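Long-range contact in starch synthase I (Hordeum vulgare, PDB 4HLN), which belongs to the starch synthase family, whose members are two-domain group 1 glycosyl transferases of the GT-B fold: residues Phe556-Trp569 against Thr589-Arg603. Residues are numbered along the deposited sequence; the frame is centred on the assembly and turned at random.
Sequences FNPFGAKGEEGTGW and TFREHKPSWEGLMKR. With GLC (alpha-D-glucopyranose), chain B; GLC (alpha-D-glucopyranose), chain C; GLC (alpha-D-glucopyranose), chain D; GLC (alpha-D-glucopyranose), chain E.
Phe-556 lies against Leu-600 where the loop leading into edge strand 569-571 of a Rossmann-like GT-B domain meets helices 576-592 and 594-606, forming a glycan pocket. Its CB bond heads toward the helices, and CG anti to the backbone N (chi1 -177°) lays the ring against Leu-600. CB sits over a face of Trp-569, 4.0 Å from Leu-600 CD2. Beyond it, Leu-600 CD1 lies over one ring face in a CH-pi contact, 3.9 Å from the centroid, and Pro-558 N over the opposite face. Phe-556 CD1 and CE1 turn to O2 and O3 of the chain D alpha-D-glucopyranose; CD2 touches Leu-600 CD2, CE2 faces Arg-603 NH1 at the ring edge, and CZ approaches Ser-596 CB at 4.2 Å. Deeper in, Trp-569 CH2 meets Leu-600 CD1 at 3.5 Å, and its CZ3 meets Trp-597 CZ3; Val-540 backs this core. Just before Trp-569, Gly-566 O accepts from Arg-603 NE (3.0 Å) in the carbonyl plane. Water 1 ties Arg-603 NH2 to Glu-564 OE2 and Ser-596 O. Extended beyond CG (chi2 179°), Glu-564 brings OE1 to O3 of the chain B alpha-D-glucopyranose, accepting from it and, on its syn side, from Ser-596 OG at 2.9 Å, 29° out of the carboxylate plane.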
ATOM      1  N   PHE A 556       2.680 -16.846  14.456  1.00 77.25           N
ATOM      2  CA  PHE A 556       2.109 -17.887  15.301  1.00 78.07           C
ATOM      3  C   PHE A 556       2.782 -17.991  16.654  1.00 89.50           C
ATOM      4  O   PHE A 556       4.010 -18.015  16.756  1.00 92.22           O
ATOM      5  CB  PHE A 556       2.214 -19.242  14.617  1.00 70.87           C
ATOM      6  CG  PHE A 556       1.577 -20.350  15.390  1.00 71.14           C
ATOM      7  CD1 PHE A 556       2.246 -21.539  15.603  1.00 68.77           C
ATOM      8  CD2 PHE A 556       0.298 -20.200  15.910  1.00 81.15           C
ATOM      9  CE1 PHE A 556       1.643 -22.574  16.321  1.00 67.31           C
ATOM     10  CE2 PHE A 556      -0.311 -21.230  16.625  1.00 76.27           C
ATOM     11  CZ  PHE A 556       0.366 -22.417  16.833  1.00 68.85           C
ATOM     12  N   ASN A 557       1.962 -18.086  17.690  1.00 94.23           N
ATOM     13  CA  ASN A 557       2.452 -18.217  19.052  1.00 96.35           C
ATOM     14  C   ASN A 557       1.468 -19.016  19.883  1.00 91.05           C
ATOM     15  O   ASN A 557       0.436 -18.489  20.300  1.00 97.58           O
ATOM     16  CB  ASN A 557       2.658 -16.840  19.667  1.00100.67           C
ATOM     17  CG  ASN A 557       2.821 -16.898  21.159  1.00100.93           C
ATOM     18  OD1 ASN A 557       3.418 -17.836  21.697  1.00100.79           O
ATOM     19  ND2 ASN A 557       2.278 -15.900  21.848  1.00 96.96           N
ATOM     20  N   PRO A 558       1.784 -20.297  20.123  1.00 82.70           N
ATOM     21  CA  PRO A 558       0.850 -21.247  20.742  1.00 85.29           C
ATOM     22  C   PRO A 558       0.682 -21.031  22.250  1.00 92.84           C
ATOM     23  O   PRO A 558      -0.004 -21.813  22.913  1.00 89.17           O
ATOM     24  CB  PRO A 558       1.494 -22.608  20.446  1.00 72.31           C
ATOM     25  CG  PRO A 558       2.951 -22.316  20.342  1.00 66.88           C
ATOM     26  CD  PRO A 558       3.082 -20.917  19.800  1.00 72.52           C
ATOM     27  N   PHE A 559       1.283 -19.964  22.772  1.00 98.85           N
ATOM     28  CA  PHE A 559       1.214 -19.659  24.195  1.00102.64           C
ATOM     29  C   PHE A 559       0.593 -18.291  24.462  1.00109.17           C
ATOM     30  O   PHE A 559       0.843 -17.334  23.735  1.00118.78           O
ATOM     31  CB  PHE A 559       2.613 -19.692  24.796  1.00101.27           C
ATOM     32  CG  PHE A 559       3.474 -20.796  24.260  1.00100.55           C
ATOM     33  CD1 PHE A 559       3.088 -22.122  24.392  1.00 91.92           C
ATOM     34  CD2 PHE A 559       4.680 -20.510  23.641  1.00106.79           C
ATOM     35  CE1 PHE A 559       3.889 -23.150  23.907  1.00 91.64           C
ATOM     36  CE2 PHE A 559       5.485 -21.532  23.156  1.00107.53           C
ATOM     37  CZ  PHE A 559       5.087 -22.855  23.287  1.00 97.56           C
ATOM     38  N   GLY A 560      -0.209 -18.194  25.514  1.00107.36           N
ATOM     39  CA  GLY A 560      -0.785 -16.916  25.884  1.00108.83           C
ATOM     40  C   GLY A 560      -2.113 -17.069  26.587  1.00114.57           C
ATOM     41  O   GLY A 560      -2.755 -18.113  26.489  1.00114.61           O
ATOM     42  N   ALA A 561      -2.514 -16.031  27.315  1.00122.44           N
ATOM     43  CA  ALA A 561      -3.834 -15.999  27.934  1.00130.11           C
ATOM     44  C   ALA A 561      -4.861 -16.179  26.830  1.00132.89           C
ATOM     45  O   ALA A 561      -4.930 -15.371  25.902  1.00132.80           O
ATOM     46  CB  ALA A 561      -4.055 -14.685  28.662  1.00129.42           C
ATOM     47  N   LYS A 562      -5.658 -17.237  26.935  1.00130.99           N
ATOM     48  CA  LYS A 562      -6.409 -17.724  25.792  1.00127.95           C
ATOM     49  C   LYS A 562      -5.386 -18.285  24.812  1.00131.77           C
ATOM     50  O   LYS A 562      -5.028 -17.640  23.826  1.00135.79           O
ATOM     51  CB  LYS A 562      -7.240 -16.610  25.151  1.00122.58           C
ATOM     52  CG  LYS A 562      -8.727 -16.746  25.394  1.00119.10           C
ATOM     53  CD  LYS A 562      -9.255 -18.022  24.760  1.00115.72           C
ATOM     54  CE  LYS A 562     -10.235 -18.728  25.680  1.00111.99           C
ATOM     55  NZ  LYS A 562     -11.329 -17.819  26.115  1.00108.59           N
ATOM     56  N   GLY A 563      -4.905 -19.483  25.131  1.00129.33           N
ATOM     57  CA  GLY A 563      -3.881 -20.191  24.379  1.00125.18           C
ATOM     58  C   GLY A 563      -3.328 -19.605  23.091  1.00120.80           C
ATOM     59  O   GLY A 563      -2.722 -18.533  23.089  1.00123.09           O
ATOM     60  N   GLU A 564      -3.542 -20.331  21.994  1.00110.34           N
ATOM     61  CA  GLU A 564      -2.842 -20.094  20.731  1.00 95.61           C
ATOM     62  C   GLU A 564      -3.294 -18.843  19.982  1.00 86.69           C
ATOM     63  O   GLU A 564      -4.477 -18.513  19.955  1.00 84.04           O
ATOM     64  CB  GLU A 564      -2.964 -21.323  19.837  1.00 94.40           C
ATOM     65  CG  GLU A 564      -2.483 -22.604  20.499  1.00102.87           C
ATOM     66  CD  GLU A 564      -2.644 -23.826  19.610  1.00118.53           C
ATOM     67  OE1 GLU A 564      -2.104 -24.899  19.958  1.00121.95           O
ATOM     68  OE2 GLU A 564      -3.314 -23.715  18.561  1.00126.55           O
ATOM     69  N   GLU A 565      -2.336 -18.148  19.378  1.00 87.80           N
ATOM     70  CA  GLU A 565      -2.614 -16.893  18.687  1.00 93.16           C
ATOM     71  C   GLU A 565      -1.824 -16.807  17.389  1.00 88.18           C
ATOM     72  O   GLU A 565      -0.843 -17.532  17.199  1.00 82.71           O
ATOM     73  CB  GLU A 565      -2.247 -15.707  19.577  1.00106.40           C
ATOM     74  CG  GLU A 565      -2.913 -15.713  20.943  1.00119.41           C
ATOM     75  CD  GLU A 565      -2.391 -14.609  21.848  1.00124.76           C
ATOM     76  OE1 GLU A 565      -1.896 -13.592  21.312  1.00118.23           O
ATOM     77  OE2 GLU A 565      -2.471 -14.765  23.090  1.00127.56           O
ATOM     78  N   GLY A 566      -2.241 -15.914  16.498  1.00 84.52           N
ATOM     79  CA  GLY A 566      -1.517 -15.713  15.257  1.00 84.12           C
ATOM     80  C   GLY A 566      -2.235 -16.276  14.049  1.00 77.18           C
ATOM     81  O   GLY A 566      -3.269 -16.925  14.183  1.00 65.57           O
ATOM     82  N   THR A 567      -1.675 -16.034  12.868  1.00 79.84           N
ATOM     83  CA  THR A 567      -2.358 -16.343  11.616  1.00 76.20           C
ATOM     84  C   THR A 567      -1.436 -16.931  10.565  1.00 69.88           C
ATOM     85  O   THR A 567      -1.895 -17.406   9.531  1.00 78.80           O
ATOM     86  CB  THR A 567      -3.015 -15.090  11.012  1.00 70.77           C
ATOM     87  OG1 THR A 567      -2.109 -13.985  11.102  1.00 68.64           O
ATOM     88  CG2 THR A 567      -4.296 -14.753  11.747  1.00 58.27           C
ATOM     89  N   GLY A 568      -0.137 -16.884  10.826  1.00 55.20           N
ATOM     90  CA  GLY A 568       0.847 -17.434   9.914  1.00 49.64           C
ATOM     91  C   GLY A 568       2.239 -17.152  10.438  1.00 51.05           C
ATOM     92  O   GLY A 568       2.422 -16.978  11.634  1.00 63.73           O
ATOM     93  N   TRP A 569       3.226 -17.096   9.557  1.00 53.45           N
ATOM     94  CA  TRP A 569       4.565 -16.719   9.990  1.00 58.30           C
ATOM     95  C   TRP A 569       5.119 -15.538   9.218  1.00 62.73           C
ATOM     96  O   TRP A 569       5.208 -15.574   7.996  1.00 81.61           O
ATOM     97  CB  TRP A 569       5.526 -17.894   9.868  1.00 58.83           C
ATOM     98  CG  TRP A 569       5.326 -18.910  10.922  1.00 71.81           C
ATOM     99  CD1 TRP A 569       5.978 -18.993  12.112  1.00 70.74           C
ATOM    100  CD2 TRP A 569       4.403 -20.002  10.891  1.00 78.59           C
ATOM    101  NE1 TRP A 569       5.521 -20.072  12.829  1.00 76.66           N
ATOM    102  CE2 TRP A 569       4.550 -20.707  12.100  1.00 80.51           C
ATOM    103  CE3 TRP A 569       3.466 -20.450   9.959  1.00 76.61           C
ATOM    104  CZ2 TRP A 569       3.793 -21.834  12.404  1.00 79.65           C
ATOM    105  CZ3 TRP A 569       2.712 -21.567  10.264  1.00 76.45           C
ATOM    106  CH2 TRP A 569       2.881 -22.247  11.474  1.00 76.20           C
ATOM    107  N   THR A 589       4.710 -27.769  12.002  1.00 72.49           N
ATOM    108  CA  THR A 589       3.385 -27.532  12.547  1.00 64.60           C
ATOM    109  C   THR A 589       2.290 -28.195  11.709  1.00 70.78           C
ATOM    110  O   THR A 589       1.318 -28.731  12.244  1.00 74.92           O
ATOM    111  CB  THR A 589       3.120 -26.038  12.593  1.00 63.37           C
ATOM    112  OG1 THR A 589       4.258 -25.379  13.171  1.00 71.54           O
ATOM    113  CG2 THR A 589       1.858 -25.734  13.398  1.00 51.76           C
ATOM    114  N   PHE A 590       2.453 -28.154  10.392  1.00 68.95           N
ATOM    115  CA  PHE A 590       1.462 -28.707   9.485  1.00 68.23           C
ATOM    116  C   PHE A 590       1.361 -30.216   9.647  1.00 73.65           C
ATOM    117  O   PHE A 590       0.260 -30.772   9.663  1.00 75.82           O
ATOM    118  CB  PHE A 590       1.794 -28.351   8.033  1.00 69.50           C
ATOM    119  CG  PHE A 590       0.965 -29.098   7.020  1.00 73.95           C
ATOM    120  CD1 PHE A 590      -0.381 -28.788   6.831  1.00 77.12           C
ATOM    121  CD2 PHE A 590       1.523 -30.110   6.256  1.00 59.31           C
ATOM    122  CE1 PHE A 590      -1.150 -29.480   5.900  1.00 67.19           C
ATOM    123  CE2 PHE A 590       0.761 -30.799   5.328  1.00 61.96           C
ATOM    124  CZ  PHE A 590      -0.577 -30.487   5.153  1.00 64.64           C
ATOM    125  N   ARG A 591       2.508 -30.877   9.773  1.00 76.84           N
ATOM    126  CA  ARG A 591       2.535 -32.339   9.896  1.00 79.41           C
ATOM    127  C   ARG A 591       2.203 -32.845  11.304  1.00 76.15           C
ATOM    128  O   ARG A 591       1.356 -33.727  11.474  1.00 66.34           O
ATOM    129  CB  ARG A 591       3.894 -32.895   9.464  1.00 65.20           C
ATOM    130  CG  ARG A 591       4.476 -32.208   8.260  1.00 66.89           C
ATOM    131  CD  ARG A 591       5.620 -33.008   7.676  1.00 78.24           C
ATOM    132  NE  ARG A 591       5.165 -33.915   6.624  1.00 88.70           N
ATOM    133  CZ  ARG A 591       5.675 -33.943   5.395  1.00 88.41           C
ATOM    134  NH1 ARG A 591       6.667 -33.109   5.067  1.00 76.87           N
ATOM    135  NH2 ARG A 591       5.196 -34.808   4.499  1.00 84.04           N
ATOM    136  N   GLU A 592       2.867 -32.273  12.304  1.00 71.65           N
ATOM    137  CA  GLU A 592       2.827 -32.799  13.660  1.00 71.56           C
ATOM    138  C   GLU A 592       1.695 -32.268  14.541  1.00 80.09           C
ATOM    139  O   GLU A 592       1.249 -32.964  15.451  1.00 88.78           O
ATOM    140  CB  GLU A 592       4.179 -32.582  14.329  1.00 81.28           C
ATOM    141  CG  GLU A 592       5.314 -33.291  13.600  1.00 91.37           C
ATOM    142  CD  GLU A 592       6.616 -32.502  13.638  1.00105.41           C
ATOM    143  OE1 GLU A 592       7.451 -32.679  12.714  1.00 97.84           O
ATOM    144  OE2 GLU A 592       6.796 -31.702  14.589  1.00110.09           O
ATOM    145  N   HIS A 593       1.218 -31.054  14.286  1.00 82.89           N
ATOM    146  CA  HIS A 593       0.114 -30.524  15.089  1.00 84.14           C
ATOM    147  C   HIS A 593      -1.041 -30.008  14.246  1.00 78.89           C
ATOM    148  O   HIS A 593      -1.324 -28.809  14.235  1.00 71.39           O
ATOM    149  CB  HIS A 593       0.612 -29.447  16.054  1.00 82.22           C
ATOM    150  CG  HIS A 593       1.896 -29.809  16.726  1.00 91.84           C
ATOM    151  ND1 HIS A 593       3.112 -29.756  16.078  1.00 94.94           N
ATOM    152  CD2 HIS A 593       2.153 -30.267  17.974  1.00 95.32           C
ATOM    153  CE1 HIS A 593       4.067 -30.145  16.904  1.00 93.53           C
ATOM    154  NE2 HIS A 593       3.511 -30.462  18.061  1.00 96.08           N
ATOM    155  N   LYS A 594      -1.708 -30.927  13.552  1.00 79.61           N
ATOM    156  CA  LYS A 594      -2.880 -30.584  12.749  1.00 83.84           C
ATOM    157  C   LYS A 594      -3.898 -29.737  13.525  1.00 94.80           C
ATOM    158  O   LYS A 594      -4.419 -28.753  12.991  1.00 91.14           O
ATOM    159  CB  LYS A 594      -3.556 -31.840  12.192  1.00 69.92           C
ATOM    160  CG  LYS A 594      -2.644 -32.738  11.364  1.00 77.29           C
ATOM    161  CD  LYS A 594      -2.417 -32.219   9.943  1.00 83.76           C
ATOM    162  CE  LYS A 594      -1.706 -33.277   9.091  1.00 82.86           C
ATOM    163  NZ  LYS A 594      -1.487 -32.870   7.672  1.00 85.23           N
ATOM    164  N   PRO A 595      -4.193 -30.113  14.784  1.00100.79           N
ATOM    165  CA  PRO A 595      -5.155 -29.316  15.557  1.00 91.52           C
ATOM    166  C   PRO A 595      -4.723 -27.855  15.685  1.00 75.87           C
ATOM    167  O   PRO A 595      -5.572 -26.967  15.625  1.00 68.31           O
ATOM    168  CB  PRO A 595      -5.171 -30.009  16.927  1.00 89.79           C
ATOM    169  CG  PRO A 595      -3.912 -30.821  16.970  1.00 94.89           C
ATOM    170  CD  PRO A 595      -3.684 -31.257  15.561  1.00 98.24           C
ATOM    171  N   SER A 596      -3.426 -27.610  15.850  1.00 75.20           N
ATOM    172  CA  SER A 596      -2.903 -26.241  15.865  1.00 83.21           C
ATOM    173  C   SER A 596      -3.025 -25.580  14.492  1.00 76.81           C
ATOM    174  O   SER A 596      -3.418 -24.418  14.383  1.00 72.63           O
ATOM    175  CB  SER A 596      -1.440 -26.219  16.313  1.00 90.89           C
ATOM    176  OG  SER A 596      -1.324 -26.478  17.700  1.00 99.01           O
ATOM    177  N   TRP A 597      -2.670 -26.325  13.450  1.00 73.42           N
ATOM    178  CA  TRP A 597      -2.810 -25.848  12.085  1.00 68.49           C
ATOM    179  C   TRP A 597      -4.240 -25.371  11.814  1.00 69.78           C
ATOM    180  O   TRP A 597      -4.459 -24.219  11.410  1.00 69.03           O
ATOM    181  CB  TRP A 597      -2.420 -26.939  11.093  1.00 63.52           C
ATOM    182  CG  TRP A 597      -2.201 -26.406   9.720  1.00 67.73           C
ATOM    183  CD1 TRP A 597      -3.061 -26.473   8.660  1.00 66.82           C
ATOM    184  CD2 TRP A 597      -1.047 -25.705   9.257  1.00 64.31           C
ATOM    185  NE1 TRP A 597      -2.506 -25.856   7.560  1.00 64.67           N
ATOM    186  CE2 TRP A 597      -1.271 -25.376   7.903  1.00 59.53           C
ATOM    187  CE3 TRP A 597       0.152 -25.313   9.858  1.00 67.17           C
ATOM    188  CZ2 TRP A 597      -0.342 -24.677   7.146  1.00 65.10           C
ATOM    189  CZ3 TRP A 597       1.078 -24.620   9.100  1.00 67.78           C
ATOM    190  CH2 TRP A 597       0.827 -24.311   7.759  1.00 65.73           C
ATOM    191  N   GLU A 598      -5.208 -26.255  12.041  1.00 64.87           N
ATOM    192  CA  GLU A 598      -6.617 -25.899  11.908  1.00 69.05           C
ATOM    193  C   GLU A 598      -6.937 -24.554  12.559  1.00 69.91           C
ATOM    194  O   GLU A 598      -7.745 -23.782  12.049  1.00 80.57           O
ATOM    195  CB  GLU A 598      -7.514 -26.987  12.504  1.00 88.78           C
ATOM    196  CG  GLU A 598      -7.792 -28.166  11.573  1.00110.16           C
ATOM    197  CD  GLU A 598      -9.288 -28.439  11.382  1.00122.99           C
ATOM    198  OE1 GLU A 598     -10.117 -27.760  12.034  1.00118.55           O
ATOM    199  OE2 GLU A 598      -9.632 -29.336  10.574  1.00128.69           O
ATOM    200  N   GLY A 599      -6.309 -24.273  13.693  1.00 66.02           N
ATOM    201  CA  GLY A 599      -6.551 -23.018  14.375  1.00 62.21           C
ATOM    202  C   GLY A 599      -5.999 -21.847  13.592  1.00 74.00           C
ATOM    203  O   GLY A 599      -6.657 -20.808  13.471  1.00 80.96           O
ATOM    204  N   LEU A 600      -4.788 -22.004  13.061  1.00 65.13           N
ATOM    205  CA  LEU A 600      -4.172 -20.943  12.274  1.00 61.86           C
ATOM    206  C   LEU A 600      -5.049 -20.581  11.080  1.00 65.34           C
ATOM    207  O   LEU A 600      -5.191 -19.404  10.724  1.00 61.91           O
ATOM    208  CB  LEU A 600      -2.785 -21.365  11.809  1.00 59.44           C
ATOM    209  CG  LEU A 600      -1.675 -21.051  12.808  1.00 62.77           C
ATOM    210  CD1 LEU A 600      -0.464 -21.920  12.548  1.00 55.83           C
ATOM    211  CD2 LEU A 600      -1.307 -19.563  12.772  1.00 63.64           C
ATOM    212  N   MET A 601      -5.639 -21.604  10.468  1.00 64.01           N
ATOM    213  CA  MET A 601      -6.514 -21.408   9.319  1.00 60.72           C
ATOM    214  C   MET A 601      -7.787 -20.685   9.715  1.00 65.52           C
ATOM    215  O   MET A 601      -8.106 -19.621   9.177  1.00 68.98           O
ATOM    216  CB  MET A 601      -6.864 -22.748   8.686  1.00 50.55           C
ATOM    217  CG  MET A 601      -5.659 -23.499   8.144  1.00 51.88           C
ATOM    218  SD  MET A 601      -5.971 -25.274   7.882  1.00 67.61           S
ATOM    219  CE  MET A 601      -7.249 -25.286   6.621  1.00 34.97           C
ATOM    220  N   LYS A 602      -8.515 -21.268  10.660  1.00 65.83           N
ATOM    221  CA  LYS A 602      -9.787 -20.705  11.093  1.00 67.12           C
ATOM    222  C   LYS A 602      -9.645 -19.245  11.543  1.00 67.62           C
ATOM    223  O   LYS A 602     -10.532 -18.414  11.294  1.00 59.70           O
ATOM    224  CB  LYS A 602     -10.427 -21.590  12.169  1.00 64.83           C
ATOM    225  CG  LYS A 602     -10.880 -22.956  11.621  1.00 78.61           C
ATOM    226  CD  LYS A 602     -11.753 -23.742  12.596  1.00 81.58           C
ATOM    227  CE  LYS A 602     -12.368 -24.969  11.932  1.00 87.32           C
ATOM    228  NZ  LYS A 602     -13.403 -25.620  12.789  1.00 89.62           N
ATOM    229  N   ARG A 603      -8.518 -18.929  12.178  1.00 58.62           N
ATOM    230  CA  ARG A 603      -8.264 -17.560  12.588  1.00 60.68           C
ATOM    231  C   ARG A 603      -8.148 -16.649  11.369  1.00 69.89           C
ATOM    232  O   ARG A 603      -8.721 -15.555  11.347  1.00 73.16           O
ATOM    233  CB  ARG A 603      -7.023 -17.472  13.476  1.00 62.52           C
ATOM    234  CG  ARG A 603      -7.336 -17.003  14.895  1.00 57.29           C
ATOM    235  CD  ARG A 603      -6.861 -17.987  15.943  1.00 59.01           C
ATOM    236  NE  ARG A 603      -5.417 -18.178  15.889  1.00 72.30           N
ATOM    237  CZ  ARG A 603      -4.815 -19.342  16.113  1.00 77.05           C
ATOM    238  NH1 ARG A 603      -3.488 -19.439  16.038  1.00 72.26           N
ATOM    239  NH2 ARG A 603      -5.543 -20.414  16.408  1.00 71.50           N
TER
HETATM  240  C1  GLC B   3       3.931 -26.883  19.108  1.00145.59           C
HETATM  241  C2  GLC B   3       2.403 -26.911  19.068  1.00138.33           C
HETATM  242  C3  GLC B   3       1.758 -26.536  20.404  1.00135.92           C
HETATM  243  C4  GLC B   3       2.319 -27.342  21.578  1.00143.08           C
HETATM  244  C5  GLC B   3       3.768 -27.811  21.366  1.00150.27           C
HETATM  245  C6  GLC B   3       3.889 -29.215  21.956  1.00150.60           C
HETATM  246  O2  GLC B   3       1.937 -26.096  18.019  1.00136.02           O
HETATM  247  O3  GLC B   3       0.379 -26.812  20.324  1.00126.70           O
HETATM  248  O4  GLC B   3       2.245 -26.616  22.812  1.00147.97           O
HETATM  249  O5  GLC B   3       4.272 -27.893  20.034  1.00152.36           O
HETATM  250  O6  GLC B   3       4.540 -30.076  21.042  1.00148.30           O
HETATM  251  C1  GLC C   1       7.219 -17.502  18.581  1.00132.37           C
HETATM  252  C2  GLC C   1       6.964 -18.257  19.870  1.00134.63           C
HETATM  253  C3  GLC C   1       7.204 -19.765  19.700  1.00142.89           C
HETATM  254  C4  GLC C   1       6.724 -20.407  18.382  1.00140.69           C
HETATM  255  C5  GLC C   1       7.054 -19.439  17.243  1.00138.57           C
HETATM  256  C6  GLC C   1       6.439 -19.822  15.909  1.00140.25           C
HETATM  257  O2  GLC C   1       7.826 -17.728  20.859  1.00127.57           O
HETATM  258  O3  GLC C   1       6.585 -20.421  20.781  1.00149.87           O
HETATM  259  O4  GLC C   1       7.370 -21.690  18.323  1.00140.93           O
HETATM  260  O5  GLC C   1       6.534 -18.161  17.547  1.00137.33           O
HETATM  261  O6  GLC C   1       7.427 -19.738  14.914  1.00144.25           O
HETATM  262  C1  GLC D   2       7.073 -22.772  17.356  1.00148.06           C
HETATM  263  C2  GLC D   2       5.667 -23.040  16.773  1.00152.69           C
HETATM  264  C3  GLC D   2       4.728 -24.018  17.514  1.00153.89           C
HETATM  265  C4  GLC D   2       5.396 -25.155  18.279  1.00150.75           C
HETATM  266  C5  GLC D   2       6.789 -24.743  18.763  1.00152.64           C
HETATM  267  C6  GLC D   2       7.569 -25.990  19.171  1.00147.76           C
HETATM  268  O2  GLC D   2       4.991 -21.826  16.542  1.00154.88           O
HETATM  269  O3  GLC D   2       3.904 -24.648  16.556  1.00151.67           O
HETATM  270  O4  GLC D   2       4.564 -25.594  19.364  1.00145.08           O
HETATM  271  O5  GLC D   2       7.554 -24.043  17.783  1.00152.34           O
HETATM  272  O6  GLC D   2       8.376 -26.410  18.095  1.00145.46           O
HETATM  273  C1  GLC E   4       1.177 -27.039  23.710  1.00155.13           C
HETATM  274  C2  GLC E   4       0.162 -25.952  24.079  1.00155.72           C
HETATM  275  C3  GLC E   4       0.716 -24.859  25.008  1.00164.12           C
HETATM  276  C4  GLC E   4       1.636 -25.350  26.144  1.00170.33           C
HETATM  277  C5  GLC E   4       2.334 -26.687  25.820  1.00168.06           C
HETATM  278  C6  GLC E   4       2.633 -27.459  27.111  1.00161.33           C
HETATM  279  O2  GLC E   4      -0.366 -25.367  22.908  1.00149.57           O
HETATM  280  O3  GLC E   4      -0.390 -24.180  25.573  1.00160.99           O
HETATM  281  O4  GLC E   4       2.622 -24.344  26.448  1.00172.21           O
HETATM  282  O5  GLC E   4       1.620 -27.564  24.949  1.00164.38           O
HETATM  283  O6  GLC E   4       1.437 -27.915  27.713  1.00153.28           O
HETATM  284  O   HOH W   1      -3.413 -22.282  16.236  1.00 63.85           O